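Side-chain contacts in capsular polysaccharide biosynthesis protein (Burkholderia pseudomallei, PDB 4BQN), which binds coenzyme A and is probably an acetyltransferase in the biosynthesis of the capsular polysaccharide: residues T183-A188 / K193-T198; M239-Y242 / C248-F251. The protein carries 1 engineered substitution. All blocks are in the same frame, centred on the assembly; numbering follows the deposited sequence. Where two conformers were deposited one is given.

Interaction 1. Residues T183-A188 / K193-T198; sequences TDFILA and KRLFYT
F185 and I186 of a short helix pack on L195 and F196 of the loop that follows it, a buried contact whose side-chain pairs are all apolar. The helix spans 183-189, and the chain folds back on it before strand 201-202. The backbones come closest at I186 and L195, whose CA atoms are 7.3 Å apart.

L195 packs against both F185 and I186. Its CB points at the helix, and its two methyls do different work. L195 CD1 presses on the helix backbone, 3.7 Å from I186 CA and 3.8 Å from I186 O. L195 CD2 lies 4.0 Å from CE2 of the F185 ring, which it meets obliquely. The F185 ring reaches this place because its CG is anti to the backbone N (chi1 179°), which carries the ring end nearer the loop than its CB direction alone would suggest.

I186 serves the second pair. I186 CD1 comes to the edge of the F196 ring, near the ring plane, 4.1 Å from F196 CE1 and equally far from F196 CZ. The two side chains are roughly perpendicular. The chi1 of F196 (-72°) sets CG beside its own backbone N, and the far end of the ring swings toward the helix.

L206 of helix 204-217 touches both F185 and F196, while W100 touches I186 and meets the F196 ring with planes at about 20°. The F196 side chain is about 6 Å from those of H99 and N200, which bind coenzyme A, and about 8 Å from the bound coenzyme A. Across the two segments the side chains meet through carbon, and one leucine methyl also rests on helix backbone, so cohesion here comes from van der Waals packing and the burial of apolar surface.

Interaction 2. Residues M239-Y242 / C248-F251; sequences MSLY and CFDF
L241 and F249 mark the nearest approach of two irregular backbones, with their CA atoms 9.4 Å apart. Residues 239-242 run extended. C248 belongs to a 3-10 turn, and the chain after it bends through F249 to F251. At this spacing the main chains do not pair, and side chains span the gap.

L241 does the reaching. Its CB points at the other segment and its two methyls divide between two rings. L241 CD2 sits over a face of F249, 3.8 Å from the ring centroid and 29° off the normal, a CH-pi contact. It is shifted toward one side of the ring, so that L241 CD2 lies 3.4 Å from F249 CD1. L241 CD2 is also 3.6 Å from F249 CE1. The leucine and the phenylalanine cross at about a right angle.

Both segments belong to the long, mostly irregular connection between helix 204-217 and strand 260-262, and the contact closes a short loop within it. The F249 ring also packs edge-to-face with Y245 from that loop and meets Y103.

F251 takes the other methyl, more loosely. L241 CD1 approaches the edge of its ring, 4.4 Å from F251 CE1. A chi1 of 52° brings the end of the F251 ring toward L241, and one face of the ring receives F249 CB, 3.6 Å above the plane and offset toward the rim.

Interactions 1 and 2 follow one another along the chain, and their centres are 12 Å apart. Both are largely buried and apolar, but interaction 1 packs a helix against a loop near the coenzyme A pocket, whereas interaction 2 joins two loop segments farther from the chain centre and away from the known sites. Both set a methyl at a phenylalanine edge. Interaction 2 adds a methyl over a ring face, and interaction 1 a methyl against helix backbone. They touch directly. A probable hydrogen bond joins Y197 O to M239 N at 2.9 Å. The R194 guanidinium packs on both L241 and F251, so segment 193-198, one half of interaction 1, also packs on interaction 2.

Interaction 1. Residues T183-A188 / K193-T198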
loop_
_atom_site.group_PDB
_atom_site.type_symbol
_atom_site.label_atom_id
_atom_site.label_comp_id
_atom_site.label_asym_id
_atom_site.label_seq_id
_atom_site.Cartn_x
_atom_site.Cartn_y
_atom_site.Cartn_z
ATOM N N THR A 183 8.136 -2.156 10.014
ATOM C CA THR A 183 9.241 -2.043 9.054
ATOM C C THR A 183 10.233 -3.218 9.130
ATOM O O THR A 183 10.589 -3.799 8.094
ATOM C CB THR A 183 9.988 -0.712 9.227
ATOM O OG1 THR A 183 9.035 0.361 9.158
ATOM C CG2 THR A 183 11.046 -0.536 8.127
ATOM N N ASP A 184 10.676 -3.567 10.342
ATOM C CA ASP A 184 11.665 -4.641 10.495
ATOM C C ASP A 184 11.071 -5.976 10.068
ATOM O O ASP A 184 11.745 -6.790 9.438
ATOM C CB ASP A 184 12.166 -4.717 11.949
ATOM C CG ASP A 184 12.847 -3.438 12.409
ATOM O OD1 ASP A 184 13.543 -2.793 11.596
ATOM O OD2 ASP A 184 12.691 -3.075 13.597
ATOM N N PHE A 185 9.803 -6.183 10.398
ATOM C CA PHE A 185 9.087 -7.375 9.984
ATOM C C PHE A 185 9.039 -7.497 8.461
ATOM O O PHE A 185 9.306 -8.556 7.903
ATOM C CB PHE A 185 7.663 -7.368 10.566
ATOM C CG PHE A 185 6.850 -8.555 10.165
ATOM C CD1 PHE A 185 7.001 -9.772 10.820
ATOM C CD2 PHE A 185 5.965 -8.476 9.080
ATOM C CE1 PHE A 185 6.259 -10.878 10.439
ATOM C CE2 PHE A 185 5.225 -9.584 8.687
ATOM C CZ PHE A 185 5.378 -10.785 9.367
ATOM N N ILE A 186 8.693 -6.408 7.786
ATOM C CA ILE A 186 8.603 -6.459 6.324
ATOM C C ILE A 186 9.950 -6.856 5.698
ATOM O O ILE A 186 10.016 -7.785 4.894
ATOM C CB ILE A 186 8.077 -5.143 5.718
ATOM C CG1 ILE A 186 6.618 -4.903 6.159
ATOM C CG2 ILE A 186 8.176 -5.188 4.194
ATOM C CD1 ILE A 186 6.106 -3.498 5.887
ATOM N N LEU A 187 11.020 -6.162 6.072
ATOM C CA LEU A 187 12.303 -6.444 5.450
ATOM C C LEU A 187 12.719 -7.882 5.723
ATOM O O LEU A 187 13.225 -8.564 4.831
ATOM C CB LEU A 187 13.370 -5.467 5.924
ATOM C CG LEU A 187 14.776 -5.698 5.346
ATOM C CD1 LEU A 187 14.815 -5.504 3.831
ATOM C CD2 LEU A 187 15.820 -4.837 6.048
ATOM N N ALA A 188 12.526 -8.333 6.961
ATOM C CA ALA A 188 13.006 -9.649 7.356
ATOM C C ALA A 188 12.216 -10.782 6.717
ATOM O O ALA A 188 12.749 -11.867 6.531
ATOM C CB ALA A 188 13.011 -9.785 8.872
ATOM N N LYS A 193 7.719 -14.746 2.577
ATOM C CA LYS A 193 6.257 -14.704 2.637
ATOM C C LYS A 193 5.789 -13.544 1.783
ATOM O O LYS A 193 6.378 -12.471 1.827
ATOM C CB LYS A 193 5.785 -14.449 4.076
ATOM C CG LYS A 193 6.059 -15.575 5.045
ATOM C CD LYS A 193 5.890 -15.096 6.479
ATOM C CE LYS A 193 6.831 -15.849 7.405
ATOM N NZ LYS A 193 8.270 -15.586 7.106
ATOM N N ARG A 194 4.716 -13.744 1.030
ATOM C CA ARG A 194 4.182 -12.655 0.214
ATOM C C ARG A 194 3.424 -11.695 1.120
ATOM O O ARG A 194 2.367 -12.027 1.631
ATOM C CB ARG A 194 3.257 -13.206 -0.869
ATOM C CG ARG A 194 2.807 -12.160 -1.871
ATOM C CD ARG A 194 1.703 -12.672 -2.781
ATOM N NE ARG A 194 2.038 -13.900 -3.520
ATOM C CZ ARG A 194 2.563 -13.934 -4.747
ATOM N NH1 ARG A 194 2.892 -12.815 -5.369
ATOM N NH2 ARG A 194 2.775 -15.094 -5.356
ATOM N N LEU A 195 3.979 -10.500 1.311
ATOM C CA LEU A 195 3.429 -9.550 2.277
ATOM C C LEU A 195 2.563 -8.453 1.651
ATOM O O LEU A 195 1.816 -7.776 2.358
ATOM C CB LEU A 195 4.556 -8.907 3.087
ATOM C CG LEU A 195 5.376 -9.861 3.975
ATOM C CD1 LEU A 195 6.439 -9.072 4.729
ATOM C CD2 LEU A 195 4.479 -10.654 4.924
ATOM N N PHE A 196 2.664 -8.293 0.336
ATOM C CA PHE A 196 1.905 -7.278 -0.414
ATOM C C PHE A 196 1.400 -7.890 -1.704
ATOM O O PHE A 196 2.175 -8.553 -2.401
ATOM C CB PHE A 196 2.753 -6.054 -0.763
ATOM C CG PHE A 196 3.083 -5.178 0.418
ATOM C CD1 PHE A 196 4.117 -5.495 1.297
ATOM C CD2 PHE A 196 2.364 -4.007 0.641
ATOM C CE1 PHE A 196 4.424 -4.668 2.373
ATOM C CE2 PHE A 196 2.677 -3.168 1.717
ATOM C CZ PHE A 196 3.696 -3.512 2.587
ATOM N N TYR A 197 0.130 -7.622 -2.036
ATOM C CA TYR A 197 -0.436 -7.941 -3.353
ATOM C C TYR A 197 -0.176 -6.816 -4.379
ATOM O O TYR A 197 -0.066 -7.070 -5.591
ATOM C CB TYR A 197 -1.942 -8.121 -3.224
ATOM C CG TYR A 197 -2.370 -9.381 -2.524
ATOM C CD1 TYR A 197 -1.913 -10.632 -2.940
ATOM C CD2 TYR A 197 -3.282 -9.322 -1.464
ATOM C CE1 TYR A 197 -2.328 -11.796 -2.307
ATOM C CE2 TYR A 197 -3.717 -10.489 -0.827
ATOM C CZ TYR A 197 -3.239 -11.727 -1.253
ATOM O OH TYR A 197 -3.643 -12.898 -0.650
ATOM N N THR A 198 -0.140 -5.576 -3.896
ATOM C CA THR A 198 0.287 -4.411 -4.668
ATOM C C THR A 198 1.097 -3.571 -3.701
ATOM O O THR A 198 1.098 -3.853 -2.474
ATOM C CB THR A 198 -0.875 -3.539 -5.155
ATOM O OG1 THR A 198 -1.384 -2.824 -4.021
ATOM C CG2 THR A 198 -2.003 -4.384 -5.774
#

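Interaction 2. Residues M239-Y242 / C248-F251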
loop_
_atom_site.group_PDB
_atom_site.type_symbol
_atom_site.label_atom_id
_atom_site.label_comp_id
_atom_site.label_asym_id
_atom_site.label_seq_id
_atom_site.Cartn_x
_atom_site.Cartn_y
_atom_site.Cartn_z
ATOM N N MET A 239 -0.664 -8.144 -8.211
ATOM C CA MET A 239 0.374 -7.923 -9.209
ATOM C C MET A 239 1.262 -9.152 -9.333
ATOM O O MET A 239 1.529 -9.832 -8.339
ATOM C CB MET A 239 1.205 -6.690 -8.878
ATOM C CG MET A 239 0.448 -5.369 -9.003
ATOM S SD MET A 239 0.043 -4.983 -10.719
ATOM C CE MET A 239 -1.734 -4.946 -10.685
ATOM N N SER A 240 1.698 -9.436 -10.555
ATOM C CA SER A 240 2.564 -10.575 -10.820
ATOM C C SER A 240 4.035 -10.154 -10.843
ATOM O O SER A 240 4.379 -9.126 -11.410
ATOM C CB SER A 240 2.175 -11.175 -12.158
ATOM O OG SER A 240 3.000 -12.274 -12.452
ATOM N N LEU A 241 4.903 -10.956 -10.229
ATOM C CA LEU A 241 6.334 -10.673 -10.254
ATOM C C LEU A 241 6.950 -11.018 -11.609
ATOM O O LEU A 241 6.584 -12.026 -12.225
ATOM C CB LEU A 241 7.057 -11.419 -9.130
ATOM C CG LEU A 241 6.864 -10.887 -7.704
ATOM C CD1 LEU A 241 5.492 -11.219 -7.106
ATOM C CD2 LEU A 241 7.971 -11.397 -6.802
ATOM N N TYR A 242 7.885 -10.191 -12.061
ATOM C CA TYR A 242 8.518 -10.421 -13.361
ATOM C C TYR A 242 9.362 -11.710 -13.355
ATOM O O TYR A 242 9.828 -12.158 -12.302
ATOM C CB TYR A 242 9.403 -9.228 -13.740
ATOM C CG TYR A 242 8.698 -8.133 -14.521
ATOM C CD1 TYR A 242 7.508 -7.551 -14.067
ATOM C CD2 TYR A 242 9.268 -7.639 -15.697
ATOM C CE1 TYR A 242 6.890 -6.529 -14.790
ATOM C CE2 TYR A 242 8.660 -6.618 -16.424
ATOM C CZ TYR A 242 7.472 -6.072 -15.968
ATOM O OH TYR A 242 6.884 -5.059 -16.686
ATOM N N CYS A 248 13.689 -14.960 -6.750
ATOM C CA CYS A 248 14.295 -14.517 -5.483
ATOM C C CYS A 248 13.380 -14.753 -4.284
ATOM O O CYS A 248 13.793 -14.544 -3.144
ATOM C CB CYS A 248 14.636 -13.026 -5.543
ATOM S SG CYS A 248 15.843 -12.616 -6.821
ATOM N N PHE A 249 12.140 -15.170 -4.535
ATOM C CA PHE A 249 11.096 -15.248 -3.509
ATOM C C PHE A 249 10.675 -16.682 -3.314
ATOM O O PHE A 249 10.406 -17.381 -4.279
ATOM C CB PHE A 249 9.925 -14.359 -3.933
ATOM C CG PHE A 249 10.314 -12.922 -4.041
ATOM C CD1 PHE A 249 10.843 -12.417 -5.231
ATOM C CD2 PHE A 249 10.214 -12.070 -2.938
ATOM C CE1 PHE A 249 11.251 -11.097 -5.320
ATOM C CE2 PHE A 249 10.620 -10.745 -3.029
ATOM C CZ PHE A 249 11.133 -10.253 -4.223
ATOM N N ASP A 250 10.596 -17.106 -2.059
ATOM C CA ASP A 250 10.365 -18.512 -1.720
ATOM C C ASP A 250 9.025 -19.037 -2.208
ATOM O O ASP A 250 8.875 -20.231 -2.473
ATOM C CB ASP A 250 10.454 -18.731 -0.202
ATOM C CG ASP A 250 11.861 -18.563 0.352
ATOM O OD1 ASP A 250 12.822 -18.405 -0.432
ATOM O OD2 ASP A 250 11.997 -18.589 1.597
ATOM N N PHE A 251 8.049 -18.140 -2.315
ATOM C CA PHE A 251 6.662 -18.521 -2.625
ATOM C C PHE A 251 6.344 -18.687 -4.108
ATOM O O PHE A 251 5.255 -19.144 -4.463
ATOM C CB PHE A 251 5.686 -17.518 -1.991
ATOM C CG PHE A 251 5.994 -16.072 -2.320
ATOM C CD1 PHE A 251 5.624 -15.527 -3.542
ATOM C CD2 PHE A 251 6.666 -15.250 -1.399
ATOM C CE1 PHE A 251 5.914 -14.200 -3.849
ATOM C CE2 PHE A 251 6.960 -13.917 -1.698
ATOM C CZ PHE A 251 6.568 -13.389 -2.925
#